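Local coordinates for protein acetone carboxylase alpha subunit (Xanthobacter autotrophicus Py2, PDB 5M45) that serves as the manganese-binding alpha subunit of a six-chain bacterial enzyme assembly and belongs to the hydantoinase B/oxoprolinase family, at residues E22-H27 with N126-P131; N58-R63 with W261-E266; G385-P390 with H402-A407; Q713-F718 with E747-P752. All blocks are in the same frame, centred on the assembly; numbering follows the deposited sequence.

Contact 1. Residues E22-H27 with N126-P131; sequences ETLKEH and NWEANP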
loop_
_atom_site.group_PDB
_atom_site.type_symbol
_atom_site.label_atom_id
_atom_site.label_comp_id
_atom_site.label_asym_id
_atom_site.label_seq_id
_atom_site.Cartn_x
_atom_site.Cartn_y
_atom_site.Cartn_z
ATOM N N GLU A 22 8.964 0.390 -36.170
ATOM C CA GLU A 22 9.814 0.844 -35.072
ATOM C C GLU A 22 9.288 0.311 -33.732
ATOM O O GLU A 22 8.073 0.169 -33.549
ATOM C CB GLU A 22 9.841 2.365 -35.019
ATOM C CG GLU A 22 10.532 3.042 -36.197
ATOM C CD GLU A 22 10.345 4.542 -36.128
ATOM O OE1 GLU A 22 9.165 5.011 -36.218
ATOM O OE2 GLU A 22 11.360 5.253 -35.936
ATOM N N THR A 23 10.185 0.045 -32.793
ATOM C CA THR A 23 9.755 -0.087 -31.376
ATOM C C THR A 23 9.240 1.273 -30.842
ATOM O O THR A 23 9.531 2.337 -31.409
ATOM C CB THR A 23 10.905 -0.570 -30.425
ATOM O OG1 THR A 23 11.951 0.423 -30.344
ATOM C CG2 THR A 23 11.491 -1.899 -30.907
ATOM N N LEU A 24 8.481 1.217 -29.757
ATOM C CA LEU A 24 8.048 2.462 -29.066
ATOM C C LEU A 24 9.219 3.404 -28.761
ATOM O O LEU A 24 9.132 4.611 -29.023
ATOM C CB LEU A 24 7.263 2.142 -27.792
ATOM C CG LEU A 24 5.857 1.561 -27.940
ATOM C CD1 LEU A 24 5.407 1.007 -26.591
ATOM C CD2 LEU A 24 4.852 2.584 -28.442
ATOM N N LYS A 25 10.308 2.860 -28.224
ATOM C CA LYS A 25 11.485 3.680 -27.861
ATOM C C LYS A 25 12.209 4.237 -29.098
ATOM O O LYS A 25 12.580 5.404 -29.101
ATOM C CB LYS A 25 12.470 2.897 -26.964
ATOM C CG LYS A 25 13.666 3.748 -26.508
ATOM C CD LYS A 25 14.471 3.104 -25.395
ATOM C CE LYS A 25 15.845 3.762 -25.180
ATOM N NZ LYS A 25 15.719 5.241 -24.996
ATOM N N GLU A 26 12.384 3.415 -30.143
ATOM C CA GLU A 26 12.996 3.870 -31.411
ATOM C C GLU A 26 12.206 5.042 -32.003
ATOM O O GLU A 26 12.807 6.054 -32.429
ATOM C CB GLU A 26 13.092 2.733 -32.441
ATOM C CG GLU A 26 14.239 1.750 -32.179
ATOM C CD GLU A 26 14.140 0.447 -32.969
ATOM O OE1 GLU A 26 13.111 0.243 -33.678
ATOM O OE2 GLU A 26 15.112 -0.356 -32.849
ATOM N N HIS A 27 10.873 4.906 -31.997
ATOM C CA HIS A 27 9.958 5.898 -32.529
ATOM C C HIS A 27 10.066 7.241 -31.766
ATOM O O HIS A 27 10.314 8.294 -32.351
ATOM C CB HIS A 27 8.529 5.329 -32.469
ATOM C CG HIS A 27 7.475 6.197 -33.099
ATOM N ND1 HIS A 27 7.397 6.403 -34.465
ATOM C CD2 HIS A 27 6.425 6.863 -32.565
ATOM C CE1 HIS A 27 6.349 7.157 -34.736
ATOM N NE2 HIS A 27 5.747 7.453 -33.601
ATOM N N ASN A 126 10.871 -0.201 -21.465
ATOM C CA ASN A 126 10.729 -1.427 -22.252
ATOM C C ASN A 126 9.576 -2.324 -21.781
ATOM O O ASN A 126 9.681 -3.572 -21.759
ATOM C CB ASN A 126 12.055 -2.181 -22.343
ATOM C CG ASN A 126 12.115 -3.144 -23.538
ATOM O OD1 ASN A 126 11.256 -3.148 -24.397
ATOM N ND2 ASN A 126 13.175 -3.931 -23.595
ATOM N N TRP A 127 8.456 -1.680 -21.473
ATOM C CA TRP A 127 7.186 -2.367 -21.320
ATOM C C TRP A 127 6.832 -3.190 -22.574
ATOM O O TRP A 127 6.123 -4.196 -22.467
ATOM C CB TRP A 127 6.053 -1.377 -21.041
ATOM C CG TRP A 127 5.530 -1.310 -19.627
ATOM C CD1 TRP A 127 4.219 -1.441 -19.264
ATOM C CD2 TRP A 127 6.250 -1.049 -18.419
ATOM N NE1 TRP A 127 4.078 -1.313 -17.910
ATOM C CE2 TRP A 127 5.295 -1.044 -17.353
ATOM C CE3 TRP A 127 7.585 -0.837 -18.110
ATOM C CZ2 TRP A 127 5.647 -0.836 -16.018
ATOM C CZ3 TRP A 127 7.946 -0.609 -16.762
ATOM C CH2 TRP A 127 6.961 -0.625 -15.737
ATOM N N GLU A 128 7.306 -2.750 -23.754
ATOM C CA GLU A 128 7.053 -3.500 -25.001
ATOM C C GLU A 128 7.561 -4.951 -24.927
ATOM O O GLU A 128 6.857 -5.855 -25.390
ATOM C CB GLU A 128 7.680 -2.756 -26.213
ATOM C CG GLU A 128 7.501 -3.418 -27.569
ATOM C CD GLU A 128 7.859 -2.492 -28.741
ATOM O OE1 GLU A 128 8.110 -1.267 -28.475
ATOM O OE2 GLU A 128 7.898 -2.987 -29.915
ATOM N N ALA A 129 8.732 -5.183 -24.345
ATOM C CA ALA A 129 9.268 -6.541 -24.227
ATOM C C ALA A 129 8.694 -7.299 -23.012
ATOM O O ALA A 129 8.585 -8.506 -23.088
ATOM C CB ALA A 129 10.795 -6.530 -24.165
ATOM N N ASN A 130 8.371 -6.607 -21.909
ATOM C CA ASN A 130 7.767 -7.227 -20.713
ATOM C C ASN A 130 7.127 -6.090 -19.877
ATOM O O ASN A 130 7.860 -5.148 -19.500
ATOM C CB ASN A 130 8.856 -7.959 -19.934
ATOM C CG ASN A 130 8.389 -8.537 -18.598
ATOM O OD1 ASN A 130 7.360 -8.215 -18.070
ATOM N ND2 ASN A 130 9.198 -9.412 -18.044
ATOM N N PRO A 131 5.813 -6.127 -19.588
ATOM C CA PRO A 131 4.901 -7.286 -19.784
ATOM C C PRO A 131 4.241 -7.406 -21.145
ATOM O O PRO A 131 3.356 -8.264 -21.307
ATOM C CB PRO A 131 3.817 -7.033 -18.733
ATOM C CG PRO A 131 3.745 -5.509 -18.704
ATOM C CD PRO A 131 5.159 -5.038 -18.857
HETATM O O HOH W 1 9.898 0.070 -26.912
#
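The flat carboxylate of Glu128, from the loop after helix 111-124, receives the backbone N-H of Leu24 on the syn lone pair of OE1, at the first turn of helix 24-38, whose start is closed by a capping box. Two other flat groups lie nearby: the His27 ring has CD of Glu22 at its edge, near its plane, and ND1 of His27 donates to OE1 of Glu22 from above the carboxylate plane, while the Trp127 ring carries CD of Pro131 over one face, offset toward the rim. The bond from Leu24 N to Glu128 OE1 is short, 2.8 Å, and nearly straight at 164°. Glu128 reaches it with an extended chain whose CG stands opposite the backbone N (chi1 180°), crossing Thr23 at about a right angle. CB of Thr23 lies 3.5 Å from Glu128 OE1. In the capping box, Glu26 N donates to Thr23 OG1 (3.0 Å) and Thr23 N returns a bond to Glu26 OE1 (3.1 Å). Glu128 thus adds a distant carboxylate to a helix start that is already capped, where the helix dipole would probably stabilise its charge. Glu128 OE2 accepts from Ile17 N, and a water taking the N-H of Lys25 donates to Glu128 OE1 at 2.7 Å.

Contact 2. Residues N58-R63 with W261-E266; sequences NKLFSR and WKFAYE
Leu60 and Phe263 run antiparallel alongside each other, so that each covers the root of the other. CB of Leu60 stands above the middle of the Phe263 ring, 4.3 Å from its centroid and 10° off the ring normal, a CH-pi contact made squarely over the face. Further out, the Leu60 branch runs back along its partner until CD1 lies 3.9 Å from CB of Phe263. The phenyl group reaches this far because its CG points opposite the backbone N (chi1 -173°), carrying the ring away from its own helix and onto the other. There its tip meets main chain as well as side chain: Phe263 CZ is 3.8 Å from Phe61 CA and 4.1 Å from Phe61 CB, approaching obliquely. No hydrogen bond joins the two segments; one aromatic ring laid against a turn of the opposing helix provides the apolar join. The pair links helix 54-75 to helix 257-282. Leu49 of helix 48-52 touches both Leu60 and Phe263, Tyr57 meets the Phe263 ring edge-to-face, and Val251 of helix 227-255 packs on Leu60. From strand 101-104, Leu102 packs on Phe263 and Leu103 on both phenylalanines.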
loop_
_atom_site.group_PDB
_atom_site.type_symbol
_atom_site.label_atom_id
_atom_site.label_comp_id
_atom_site.label_asym_id
_atom_site.label_seq_id
_atom_site.Cartn_x
_atom_site.Cartn_y
_atom_site.Cartn_z
ATOM N N ASN A 58 -9.610 19.944 -40.746
ATOM C CA ASN A 58 -10.689 20.472 -39.907
ATOM C C ASN A 58 -11.728 19.393 -39.567
ATOM O O ASN A 58 -12.260 19.386 -38.451
ATOM C CB ASN A 58 -11.398 21.665 -40.586
ATOM C CG ASN A 58 -12.528 22.233 -39.734
ATOM O OD1 ASN A 58 -13.722 22.095 -40.044
ATOM N ND2 ASN A 58 -12.158 22.854 -38.637
ATOM N N LYS A 59 -12.006 18.492 -40.512
ATOM C CA LYS A 59 -12.954 17.434 -40.254
ATOM C C LYS A 59 -12.458 16.457 -39.164
ATOM O O LYS A 59 -13.234 16.038 -38.293
ATOM C CB LYS A 59 -13.310 16.677 -41.541
ATOM C CG LYS A 59 -14.323 15.560 -41.291
ATOM C CD LYS A 59 -15.125 15.142 -42.523
ATOM C CE LYS A 59 -14.308 14.523 -43.624
ATOM N NZ LYS A 59 -15.132 13.363 -44.222
ATOM N N LEU A 60 -11.178 16.078 -39.240
ATOM C CA LEU A 60 -10.590 15.229 -38.213
ATOM C C LEU A 60 -10.600 15.953 -36.860
ATOM O O LEU A 60 -10.921 15.343 -35.822
ATOM C CB LEU A 60 -9.172 14.818 -38.579
ATOM C CG LEU A 60 -8.996 13.942 -39.813
ATOM C CD1 LEU A 60 -7.534 13.884 -40.197
ATOM C CD2 LEU A 60 -9.459 12.545 -39.520
ATOM N N PHE A 61 -10.229 17.234 -36.863
ATOM C CA PHE A 61 -10.258 18.052 -35.617
ATOM C C PHE A 61 -11.652 18.036 -34.960
ATOM O O PHE A 61 -11.799 17.755 -33.780
ATOM C CB PHE A 61 -9.802 19.494 -35.904
ATOM C CG PHE A 61 -10.105 20.477 -34.798
ATOM C CD1 PHE A 61 -9.297 20.561 -33.679
ATOM C CD2 PHE A 61 -11.197 21.345 -34.902
ATOM C CE1 PHE A 61 -9.591 21.464 -32.655
ATOM C CE2 PHE A 61 -11.493 22.237 -33.903
ATOM C CZ PHE A 61 -10.699 22.303 -32.770
ATOM N N SER A 62 -12.662 18.330 -35.768
ATOM C CA SER A 62 -14.042 18.452 -35.320
ATOM C C SER A 62 -14.561 17.132 -34.754
ATOM O O SER A 62 -15.062 17.094 -33.631
ATOM C CB SER A 62 -14.916 18.962 -36.475
ATOM O OG SER A 62 -16.314 18.906 -36.176
ATOM N N ARG A 63 -14.388 16.038 -35.506
ATOM C CA ARG A 63 -14.882 14.740 -35.045
ATOM C C ARG A 63 -14.201 14.217 -33.778
ATOM O O ARG A 63 -14.864 13.699 -32.885
ATOM C CB ARG A 63 -14.803 13.692 -36.177
ATOM C CG ARG A 63 -15.881 13.880 -37.213
ATOM C CD ARG A 63 -16.015 12.663 -38.114
ATOM N NE ARG A 63 -16.603 11.486 -37.450
ATOM C CZ ARG A 63 -16.655 10.266 -38.001
ATOM N NH1 ARG A 63 -16.163 10.009 -39.212
ATOM N NH2 ARG A 63 -17.217 9.276 -37.338
ATOM N N TRP A 261 -2.666 9.485 -39.523
ATOM C CA TRP A 261 -1.234 9.398 -39.138
ATOM C C TRP A 261 -0.522 10.755 -39.280
ATOM O O TRP A 261 0.270 11.149 -38.397
ATOM C CB TRP A 261 -0.552 8.268 -39.924
ATOM C CG TRP A 261 0.841 7.845 -39.466
ATOM C CD1 TRP A 261 2.015 7.998 -40.150
ATOM C CD2 TRP A 261 1.185 7.182 -38.240
ATOM N NE1 TRP A 261 3.060 7.486 -39.410
ATOM C CE2 TRP A 261 2.580 6.974 -38.244
ATOM C CE3 TRP A 261 0.454 6.742 -37.142
ATOM C CZ2 TRP A 261 3.254 6.357 -37.193
ATOM C CZ3 TRP A 261 1.124 6.112 -36.089
ATOM C CH2 TRP A 261 2.508 5.916 -36.137
ATOM N N LYS A 262 -0.826 11.500 -40.335
ATOM C CA LYS A 262 -0.328 12.890 -40.435
ATOM C C LYS A 262 -0.860 13.821 -39.334
ATOM O O LYS A 262 -0.068 14.537 -38.715
ATOM C CB LYS A 262 -0.574 13.486 -41.820
ATOM C CG LYS A 262 0.305 12.757 -42.835
ATOM C CD LYS A 262 0.499 13.506 -44.124
ATOM C CE LYS A 262 -0.668 13.340 -45.059
ATOM N NZ LYS A 262 -0.307 12.847 -46.421
ATOM N N PHE A 263 -2.175 13.785 -39.094
ATOM C CA PHE A 263 -2.806 14.630 -38.076
ATOM C C PHE A 263 -2.220 14.393 -36.683
ATOM O O PHE A 263 -2.032 15.349 -35.899
ATOM C CB PHE A 263 -4.314 14.363 -38.036
ATOM C CG PHE A 263 -5.077 15.285 -37.137
ATOM C CD1 PHE A 263 -5.448 16.564 -37.560
ATOM C CD2 PHE A 263 -5.459 14.878 -35.856
ATOM C CE1 PHE A 263 -6.191 17.421 -36.722
ATOM C CE2 PHE A 263 -6.203 15.719 -35.034
ATOM C CZ PHE A 263 -6.570 16.985 -35.459
ATOM N N ALA A 264 -1.933 13.122 -36.374
ATOM C CA ALA A 264 -1.479 12.736 -35.055
ATOM C C ALA A 264 -0.139 13.392 -34.620
ATOM O O ALA A 264 0.105 13.461 -33.408
ATOM C CB ALA A 264 -1.395 11.226 -34.938
ATOM N N TYR A 265 0.677 13.868 -35.571
ATOM C CA TYR A 265 1.893 14.641 -35.276
ATOM C C TYR A 265 1.775 16.130 -35.635
ATOM O O TYR A 265 2.251 16.993 -34.874
ATOM C CB TYR A 265 3.143 13.956 -35.893
ATOM C CG TYR A 265 3.247 12.532 -35.420
ATOM C CD1 TYR A 265 2.547 11.526 -36.061
ATOM C CD2 TYR A 265 3.976 12.195 -34.295
ATOM C CE1 TYR A 265 2.584 10.204 -35.619
ATOM C CE2 TYR A 265 4.024 10.876 -33.835
ATOM C CZ TYR A 265 3.331 9.893 -34.518
ATOM O OH TYR A 265 3.351 8.589 -34.077
ATOM N N GLU A 266 1.100 16.450 -36.742
ATOM C CA GLU A 266 0.903 17.847 -37.139
ATOM C C GLU A 266 0.130 18.645 -36.074
ATOM O O GLU A 266 0.448 19.817 -35.855
ATOM C CB GLU A 266 0.201 17.981 -38.493
ATOM C CG GLU A 266 1.005 17.475 -39.700
ATOM C CD GLU A 266 0.342 17.768 -41.047
ATOM O OE1 GLU A 266 -0.486 18.733 -41.129
ATOM O OE2 GLU A 266 0.655 17.018 -42.046
#

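Contact 3. Residues G385-P390 with H402-A407; sequences GTWMNP and HFLVSA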
loop_
_atom_site.group_PDB
_atom_site.type_symbol
_atom_site.label_atom_id
_atom_site.label_comp_id
_atom_site.label_asym_id
_atom_site.label_seq_id
_atom_site.Cartn_x
_atom_site.Cartn_y
_atom_site.Cartn_z
ATOM N N GLY A 385 16.310 18.373 -6.260
ATOM C CA GLY A 385 16.270 18.444 -4.795
ATOM C C GLY A 385 15.297 19.430 -4.169
ATOM O O GLY A 385 15.034 19.336 -2.954
ATOM N N THR A 386 14.793 20.380 -4.961
ATOM C CA THR A 386 13.728 21.281 -4.538
ATOM C C THR A 386 12.413 20.512 -4.371
ATOM O O THR A 386 12.268 19.365 -4.828
ATOM C CB THR A 386 13.532 22.456 -5.533
ATOM O OG1 THR A 386 13.216 21.920 -6.826
ATOM C CG2 THR A 386 14.812 23.346 -5.646
ATOM N N TRP A 387 11.430 21.144 -3.736
ATOM C CA TRP A 387 10.119 20.491 -3.531
ATOM C C TRP A 387 9.387 20.161 -4.841
ATOM O O TRP A 387 8.616 19.187 -4.872
ATOM C CB TRP A 387 9.211 21.311 -2.581
ATOM C CG TRP A 387 8.747 22.661 -3.155
ATOM C CD1 TRP A 387 9.300 23.905 -2.922
ATOM C CD2 TRP A 387 7.649 22.860 -4.030
ATOM N NE1 TRP A 387 8.580 24.865 -3.615
ATOM C CE2 TRP A 387 7.565 24.245 -4.297
ATOM C CE3 TRP A 387 6.693 22.000 -4.604
ATOM C CZ2 TRP A 387 6.556 24.786 -5.120
ATOM C CZ3 TRP A 387 5.723 22.537 -5.430
ATOM C CH2 TRP A 387 5.648 23.912 -5.677
ATOM N N MET A 388 9.598 20.974 -5.891
ATOM C CA MET A 388 9.029 20.738 -7.226
ATOM C C MET A 388 9.805 19.722 -8.113
ATOM O O MET A 388 9.310 19.333 -9.156
ATOM C CB MET A 388 8.774 22.051 -8.006
ATOM C CG MET A 388 10.012 22.840 -8.430
ATOM S SD MET A 388 10.623 24.031 -7.225
ATOM C CE MET A 388 9.367 25.315 -7.370
ATOM N N ASN A 389 11.000 19.297 -7.696
ATOM C CA ASN A 389 11.782 18.253 -8.425
ATOM C C ASN A 389 12.612 17.464 -7.394
ATOM O O ASN A 389 13.837 17.553 -7.368
ATOM C CB ASN A 389 12.631 18.902 -9.519
ATOM C CG ASN A 389 13.336 17.910 -10.429
ATOM O OD1 ASN A 389 13.006 16.680 -10.495
ATOM N ND2 ASN A 389 14.346 18.410 -11.131
ATOM N N PRO A 390 11.926 16.700 -6.522
ATOM C CA PRO A 390 12.640 16.067 -5.408
ATOM C C PRO A 390 13.582 14.976 -5.831
ATOM O O PRO A 390 13.393 14.361 -6.880
ATOM C CB PRO A 390 11.523 15.490 -4.522
ATOM C CG PRO A 390 10.257 16.126 -4.990
ATOM C CD PRO A 390 10.452 16.472 -6.432
ATOM N N HIS A 402 -1.163 21.909 -2.159
ATOM C CA HIS A 402 -0.865 22.979 -1.147
ATOM C C HIS A 402 0.299 23.877 -1.598
ATOM O O HIS A 402 0.212 25.122 -1.567
ATOM C CB HIS A 402 -0.525 22.331 0.183
ATOM C CG HIS A 402 -0.428 23.268 1.347
ATOM N ND1 HIS A 402 -1.423 24.153 1.683
ATOM C CD2 HIS A 402 0.539 23.415 2.286
ATOM C CE1 HIS A 402 -1.073 24.821 2.772
ATOM N NE2 HIS A 402 0.116 24.387 3.160
ATOM N N PHE A 403 1.368 23.209 -2.074
ATOM C CA PHE A 403 2.524 23.909 -2.644
ATOM C C PHE A 403 2.294 24.353 -4.076
ATOM O O PHE A 403 2.606 25.497 -4.444
ATOM C CB PHE A 403 3.787 23.014 -2.552
ATOM C CG PHE A 403 4.384 22.894 -1.146
ATOM C CD1 PHE A 403 3.738 23.388 0.012
ATOM C CD2 PHE A 403 5.615 22.276 -1.002
ATOM C CE1 PHE A 403 4.337 23.254 1.264
ATOM C CE2 PHE A 403 6.206 22.140 0.232
ATOM C CZ PHE A 403 5.563 22.623 1.377
ATOM N N LEU A 404 1.759 23.461 -4.902
ATOM C CA LEU A 404 1.587 23.749 -6.339
ATOM C C LEU A 404 0.766 25.025 -6.625
ATOM O O LEU A 404 1.214 25.902 -7.356
ATOM C CB LEU A 404 0.927 22.541 -7.064
ATOM C CG LEU A 404 1.755 21.240 -7.215
ATOM C CD1 LEU A 404 0.895 20.118 -7.791
ATOM C CD2 LEU A 404 2.975 21.448 -8.103
ATOM N N VAL A 405 -0.434 25.117 -6.027
ATOM C CA VAL A 405 -1.343 26.263 -6.300
ATOM C C VAL A 405 -0.778 27.581 -5.738
ATOM O O VAL A 405 -1.129 28.671 -6.236
ATOM C CB VAL A 405 -2.788 26.046 -5.783
ATOM C CG1 VAL A 405 -3.366 24.739 -6.301
ATOM C CG2 VAL A 405 -2.864 26.097 -4.270
ATOM N N SER A 406 0.108 27.462 -4.730
ATOM C CA SER A 406 0.723 28.600 -4.071
ATOM C C SER A 406 1.941 29.143 -4.867
ATOM O O SER A 406 2.286 30.315 -4.746
ATOM C CB SER A 406 1.161 28.198 -2.642
ATOM O OG SER A 406 0.057 27.854 -1.801
ATOM N N ALA A 407 2.577 28.293 -5.675
ATOM C CA ALA A 407 3.638 28.717 -6.601
ATOM C C ALA A 407 3.104 29.227 -7.942
ATOM O O ALA A 407 3.621 30.210 -8.471
ATOM C CB ALA A 407 4.599 27.557 -6.829
#
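A type I beta turn, Thr386 to Asn389, presents Trp387 to the early part of helix 401-422, and the indole makes every close approach across this buried contact. Phe403 takes one face of the indole: its CB sits 3.7 Å from the centroid of the six-membered ring, 19° off the normal, as a CH-pi contact, while its phenyl directs an edge at the five-membered ring. This is a T-shaped stack, with centroids 5.1 Å apart and planes at 74°. CE of Met388, the next residue of the turn, covers the opposite face toward the rim. In the indole plane, CZ3 of Trp387 meets Leu404 CD2 at 4.0 Å and CZ2 of Trp387 meets Ala407 CB at 3.8 Å. Trp387 CG is held between its backbone N and carbonyl carbon (chi1 67°), a position that swings the ring system out of the turn and across the helix. Phe403 and Ala407, one turn apart, point at the indole, and Leu404 brings its end back to the edge. Around this join, strands 286-297 and 313-324 pack on Phe403, with Met316 of the latter also touching Trp387, and Phe352 of helix 349-361 covers Met388, Leu404 and Ala407.

Contact 4. Residues Q713-F718 with E747-P752; sequences QVRQMF and EEIGVP
This is an apolar contact with a water-mediated polar margin, joining helix 712-724 to the loop that follows helix 726-735 near the end of the chain. Ile749 carries it. Its CD1 is set against the helix main chain, 3.5 Å from Gln716 N and 3.6 Å from the carbonyl carbon of Arg715, and comes within 4.2 Å of Gln716 CB. The isoleucine reaches so deep because CG1 lies beside its backbone N (chi1 -61°) and the chain runs on extended to CD1. Arg715 and Ile749 lie alongside, pointing opposite ways: CB of Arg715 lies 3.9 Å from Ile749 CD1, and at the far end NH1 of Arg715 approaches Ile749 CG2 at the same distance, obliquely to the guanidinium. A bend at chi3 (-88°) brings NH1 of Arg715 beside that methyl group. Outside the pair, Arg715 NE donates to Ala710 O and Gln716 NE2 to Glu746 OE2, while an aromatic side chain of another protein's chain packs on Arg715. A water in the guanidinium plane accepts from Arg715 NH1 at 2.7 Å and donates to Ile749 O at 2.8 Å. The chemistry thus divides in two: methyl groups fill the join against the helix, while the arginine's charge, partly held by its own chain, reaches the loop carbonyl only through water.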
loop_
_atom_site.group_PDB
_atom_site.type_symbol
_atom_site.label_atom_id
_atom_site.label_comp_id
_atom_site.label_asym_id
_atom_site.label_seq_id
_atom_site.Cartn_x
_atom_site.Cartn_y
_atom_site.Cartn_z
ATOM N N GLN A 713 11.036 29.026 11.510
ATOM C CA GLN A 713 10.462 28.734 10.201
ATOM C C GLN A 713 11.007 29.654 9.083
ATOM O O GLN A 713 11.227 29.179 7.974
ATOM C CB GLN A 713 8.918 28.723 10.229
ATOM C CG GLN A 713 8.216 30.059 10.463
ATOM C CD GLN A 713 8.199 30.547 11.903
ATOM O OE1 GLN A 713 8.672 29.904 12.838
ATOM N NE2 GLN A 713 7.643 31.714 12.091
ATOM N N VAL A 714 11.269 30.927 9.387
ATOM C CA VAL A 714 11.872 31.839 8.417
ATOM C C VAL A 714 13.349 31.445 8.124
ATOM O O VAL A 714 13.778 31.336 6.960
ATOM C CB VAL A 714 11.766 33.302 8.889
ATOM C CG1 VAL A 714 12.509 34.249 7.948
ATOM C CG2 VAL A 714 10.313 33.727 8.989
ATOM N N ARG A 715 14.115 31.197 9.182
ATOM C CA ARG A 715 15.527 30.803 9.006
ATOM C C ARG A 715 15.698 29.464 8.286
ATOM O O ARG A 715 16.608 29.339 7.469
ATOM C CB ARG A 715 16.244 30.801 10.336
ATOM C CG ARG A 715 16.388 32.222 10.857
ATOM C CD ARG A 715 17.171 32.276 12.131
ATOM N NE ARG A 715 16.234 32.095 13.232
ATOM C CZ ARG A 715 16.389 31.266 14.239
ATOM N NH1 ARG A 715 17.465 30.508 14.370
ATOM N NH2 ARG A 715 15.445 31.222 15.147
ATOM N N GLN A 716 14.860 28.479 8.585
ATOM C CA GLN A 716 14.952 27.188 7.887
ATOM C C GLN A 716 14.692 27.358 6.384
ATOM O O GLN A 716 15.420 26.757 5.572
ATOM C CB GLN A 716 13.978 26.159 8.477
ATOM C CG GLN A 716 14.192 24.742 7.985
ATOM C CD GLN A 716 13.607 24.496 6.584
ATOM O OE1 GLN A 716 12.635 25.139 6.176
ATOM N NE2 GLN A 716 14.206 23.556 5.853
ATOM N N MET A 717 13.700 28.168 6.022
ATOM C CA MET A 717 13.383 28.440 4.601
ATOM C C MET A 717 14.583 29.023 3.818
ATOM O O MET A 717 14.964 28.479 2.762
ATOM C CB MET A 717 12.164 29.359 4.489
ATOM C CG MET A 717 11.680 29.616 3.072
ATOM S SD MET A 717 10.628 31.093 2.907
ATOM C CE MET A 717 11.875 32.422 2.884
ATOM N N PHE A 718 15.184 30.082 4.348
ATOM C CA PHE A 718 16.402 30.649 3.726
ATOM C C PHE A 718 17.564 29.655 3.714
ATOM O O PHE A 718 18.191 29.466 2.661
ATOM C CB PHE A 718 16.816 31.983 4.384
ATOM C CG PHE A 718 15.895 33.142 4.032
ATOM C CD1 PHE A 718 15.843 33.641 2.728
ATOM C CD2 PHE A 718 15.064 33.715 4.987
ATOM C CE1 PHE A 718 15.017 34.706 2.412
ATOM C CE2 PHE A 718 14.207 34.758 4.665
ATOM C CZ PHE A 718 14.207 35.268 3.373
ATOM N N GLU A 747 21.724 23.464 10.293
ATOM C CA GLU A 747 21.968 22.700 11.528
ATOM C C GLU A 747 22.038 23.576 12.767
ATOM O O GLU A 747 21.875 23.056 13.848
ATOM C CB GLU A 747 23.267 21.889 11.457
ATOM C CG GLU A 747 23.296 20.811 10.384
ATOM C CD GLU A 747 23.692 21.322 8.977
ATOM O OE1 GLU A 747 23.918 22.551 8.728
ATOM O OE2 GLU A 747 23.730 20.445 8.089
ATOM N N GLU A 748 22.289 24.870 12.643
ATOM C CA GLU A 748 22.412 25.704 13.837
ATOM C C GLU A 748 21.070 26.234 14.332
ATOM O O GLU A 748 21.018 26.853 15.378
ATOM C CB GLU A 748 23.423 26.857 13.610
ATOM C CG GLU A 748 24.889 26.389 13.647
ATOM C CD GLU A 748 25.913 27.526 13.396
ATOM O OE1 GLU A 748 27.120 27.209 13.339
ATOM O OE2 GLU A 748 25.498 28.709 13.209
ATOM N N ILE A 749 19.989 25.971 13.615
ATOM C CA ILE A 749 18.680 26.542 13.980
ATOM C C ILE A 749 18.060 25.839 15.220
ATOM O O ILE A 749 17.365 26.472 15.993
ATOM C CB ILE A 749 17.718 26.537 12.758
ATOM C CG1 ILE A 749 18.307 27.404 11.627
ATOM C CG2 ILE A 749 16.310 27.035 13.121
ATOM C CD1 ILE A 749 17.664 27.148 10.264
ATOM N N GLY A 750 18.314 24.549 15.387
ATOM C CA GLY A 750 17.758 23.772 16.484
ATOM C C GLY A 750 16.503 22.970 16.157
ATOM O O GLY A 750 15.802 22.513 17.071
ATOM N N VAL A 751 16.219 22.774 14.873
ATOM C CA VAL A 751 15.081 21.951 14.451
ATOM C C VAL A 751 15.647 20.715 13.767
ATOM O O VAL A 751 16.784 20.750 13.306
ATOM C CB VAL A 751 14.118 22.700 13.508
ATOM C CG1 VAL A 751 13.431 23.840 14.246
ATOM C CG2 VAL A 751 14.812 23.240 12.273
ATOM N N PRO A 752 14.849 19.642 13.660
ATOM C CA PRO A 752 15.324 18.484 12.865
ATOM C C PRO A 752 15.613 18.827 11.394
ATOM O O PRO A 752 14.883 19.609 10.803
ATOM C CB PRO A 752 14.172 17.481 12.968
ATOM C CG PRO A 752 13.323 17.939 14.106
ATOM C CD PRO A 752 13.487 19.417 14.198
HETATM O O HOH W 2 16.841 29.150 16.614
#

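How the contacts relate
Along the chain contacts 1 and 2 interlock, their segments alternating, whereas contacts 3 and 4 follow in series. The first two have centres about 25 Å apart on the same side of the chain's centre and touch directly: His27 NE2 and Tyr265 OH are 2.7 Å apart, a probable hydrogen bond coupling helix 24-38 to helix 257-282. Contact 3 lies deep, about 11 Å from the chain's centre; the centres of contacts 3 and 4 are about 19 Å apart, and strand 313-324 packs against both. Contacts 2 and 4 are about 54 Å apart by their centres, on opposite sides of the chain's centre. Contacts of different chemistry thus occur at both flanks and in the interior of one large subunit.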